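Local coordinates for protein AGR_C_4470p (PDB 2HQV) that is of unknown function but belongs to the ChuX/HutX family of haem-utilisation proteins, and so may take part in handling haem, at residues H101-T106 with G116-G121. Numbering follows the deposited sequence.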
loop_
_atom_site.group_PDB
_atom_site.type_symbol
_atom_site.label_atom_id
_atom_site.label_comp_id
_atom_site.label_asym_id
_atom_site.label_seq_id
_atom_site.Cartn_x
_atom_site.Cartn_y
_atom_site.Cartn_z
ATOM N N HIS A 101 -16.486 -6.615 -2.535
ATOM C CA HIS A 101 -17.203 -6.673 -1.270
ATOM C C HIS A 101 -16.148 -6.909 -0.198
ATOM O O HIS A 101 -15.139 -7.558 -0.453
ATOM C CB HIS A 101 -18.193 -7.846 -1.246
ATOM C CG HIS A 101 -19.406 -7.640 -2.098
ATOM N ND1 HIS A 101 -19.362 -7.640 -3.477
ATOM C CD2 HIS A 101 -20.701 -7.416 -1.764
ATOM C CE1 HIS A 101 -20.576 -7.425 -3.954
ATOM N NE2 HIS A 101 -21.405 -7.286 -2.935
ATOM N N LEU A 102 -16.359 -6.367 0.992
ATOM C CA LEU A 102 -15.404 -6.597 2.068
ATOM C C LEU A 102 -15.663 -7.978 2.661
ATOM O O LEU A 102 -16.790 -8.287 3.057
ATOM C CB LEU A 102 -15.547 -5.526 3.147
ATOM C CG LEU A 102 -15.067 -4.136 2.740
ATOM C CD1 LEU A 102 -15.148 -3.184 3.926
ATOM C CD2 LEU A 102 -13.640 -4.242 2.234
ATOM N N PRO A 103 -14.627 -8.835 2.721
ATOM C CA PRO A 103 -14.799 -10.180 3.275
ATOM C C PRO A 103 -14.707 -10.218 4.792
ATOM O O PRO A 103 -14.313 -9.240 5.428
ATOM C CB PRO A 103 -13.662 -10.958 2.627
ATOM C CG PRO A 103 -12.562 -9.957 2.646
ATOM C CD PRO A 103 -13.259 -8.661 2.199
ATOM N N GLU A 104 -15.068 -11.360 5.364
ATOM C CA GLU A 104 -15.009 -11.545 6.803
ATOM C C GLU A 104 -13.543 -11.649 7.184
ATOM O O GLU A 104 -12.712 -12.073 6.376
ATOM C CB GLU A 104 -15.723 -12.834 7.208
ATOM C CG GLU A 104 -17.122 -12.980 6.633
ATOM C CD GLU A 104 -17.781 -14.288 7.037
ATOM O OE1 GLU A 104 -17.159 -15.355 6.853
ATOM O OE2 GLU A 104 -18.922 -14.245 7.537
ATOM N N GLY A 105 -13.224 -11.260 8.410
ATOM C CA GLY A 105 -11.849 -11.331 8.854
ATOM C C GLY A 105 -11.712 -12.064 10.174
ATOM O O GLY A 105 -12.646 -12.111 10.968
ATOM N N THR A 106 -10.542 -12.655 10.394
ATOM C CA THR A 106 -10.247 -13.356 11.635
ATOM C C THR A 106 -9.115 -12.551 12.260
ATOM O O THR A 106 -8.409 -11.830 11.556
ATOM C CB THR A 106 -9.761 -14.790 11.376
ATOM O OG1 THR A 106 -8.590 -14.757 10.548
ATOM C CG2 THR A 106 -10.853 -15.612 10.706
ATOM N N GLY A 116 -11.900 -13.970 1.569
ATOM C CA GLY A 116 -13.240 -14.433 1.259
ATOM C C GLY A 116 -13.463 -14.412 -0.236
ATOM O O GLY A 116 -12.504 -14.369 -1.006
ATOM N N ASP A 117 -14.724 -14.446 -0.650
ATOM C CA ASP A 117 -15.049 -14.414 -2.069
ATOM C C ASP A 117 -15.002 -12.965 -2.540
ATOM O O ASP A 117 -16.036 -12.331 -2.787
ATOM C CB ASP A 117 -16.437 -15.011 -2.315
ATOM C CG ASP A 117 -16.868 -14.902 -3.762
ATOM O OD1 ASP A 117 -16.081 -15.299 -4.650
ATOM O OD2 ASP A 117 -17.996 -14.421 -4.013
ATOM N N SER A 118 -13.785 -12.449 -2.655
ATOM C CA SER A 118 -13.561 -11.074 -3.083
ATOM C C SER A 118 -12.101 -10.875 -3.431
ATOM O O SER A 118 -11.223 -11.499 -2.836
ATOM C CB SER A 118 -13.938 -10.099 -1.966
ATOM O OG SER A 118 -13.510 -8.779 -2.267
ATOM N N PRO A 119 -11.820 -10.011 -4.417
ATOM C CA PRO A 119 -10.424 -9.774 -4.787
ATOM C C PRO A 119 -9.698 -8.981 -3.700
ATOM O O PRO A 119 -8.475 -8.876 -3.713
ATOM C CB PRO A 119 -10.540 -9.000 -6.096
ATOM C CG PRO A 119 -11.831 -8.250 -5.934
ATOM C CD PRO A 119 -12.735 -9.308 -5.331
ATOM N N ILE A 120 -10.458 -8.421 -2.765
ATOM C CA ILE A 120 -9.874 -7.658 -1.663
ATOM C C ILE A 120 -9.476 -8.656 -0.585
ATOM O O ILE A 120 -10.333 -9.238 0.070
ATOM C CB ILE A 120 -10.889 -6.659 -1.054
ATOM C CG1 ILE A 120 -11.260 -5.596 -2.086
ATOM C CG2 ILE A 120 -10.294 -5.998 0.205
ATOM C CD1 ILE A 120 -12.334 -4.635 -1.608
ATOM N N GLY A 121 -8.177 -8.860 -0.411
ATOM C CA GLY A 121 -7.711 -9.790 0.599
ATOM C C GLY A 121 -6.367 -9.383 1.174
ATOM O O GLY A 121 -5.728 -8.445 0.695
#
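An ST turn at Ser-118, in the loop between strands 111-114 and 123-124, meets the connection that leaves strand 94-100, and illustrates how one hydroxyl can tie a loop to the connection between two strands. Ser-118 OG donates to the carbonyl O of His-101 over 2.7 Å, lying in the carbonyl plane with a C=O...OG angle of 150°. The same oxygen accepts from the backbone N of Ile-120 at 3.1 Å, a nearly straight bond (162°) that closes the turn. With OG anti to the serine's own N (chi1 170°), the hydroxyl is carried across to 101-106, and its two bonds fix the rotation of the side chain.

Beside this polar link, the ring of Pro-103 leans on the loop backbone with two neighbouring carbons: CB lies 3.6 Å from Gly-116 N, and CG comes to 3.5 Å from Ile-120 O. Gly-116, with no side chain, lies against Pro-103 with the CA atoms of the two residues 5.0 Å apart. On the buried side of the contact, Leu-102 CD2 meets Ile-120 CD1 at 4.1 Å, the two side chains crossing at a slant.

Both of these aliphatic side chains also touch Ile-85 of strand 85-90; Leu-102 packs further on Trp-76 of helix 72-79, whose indole NE1 hydrogen-bonds to Pro-103 O, and Ile-120 on Val-98 of strand 94-100. At the end of 116-121, Gly-121 pairs in an antiparallel ladder with a strand of the second subunit, so the sheet continues across the interface.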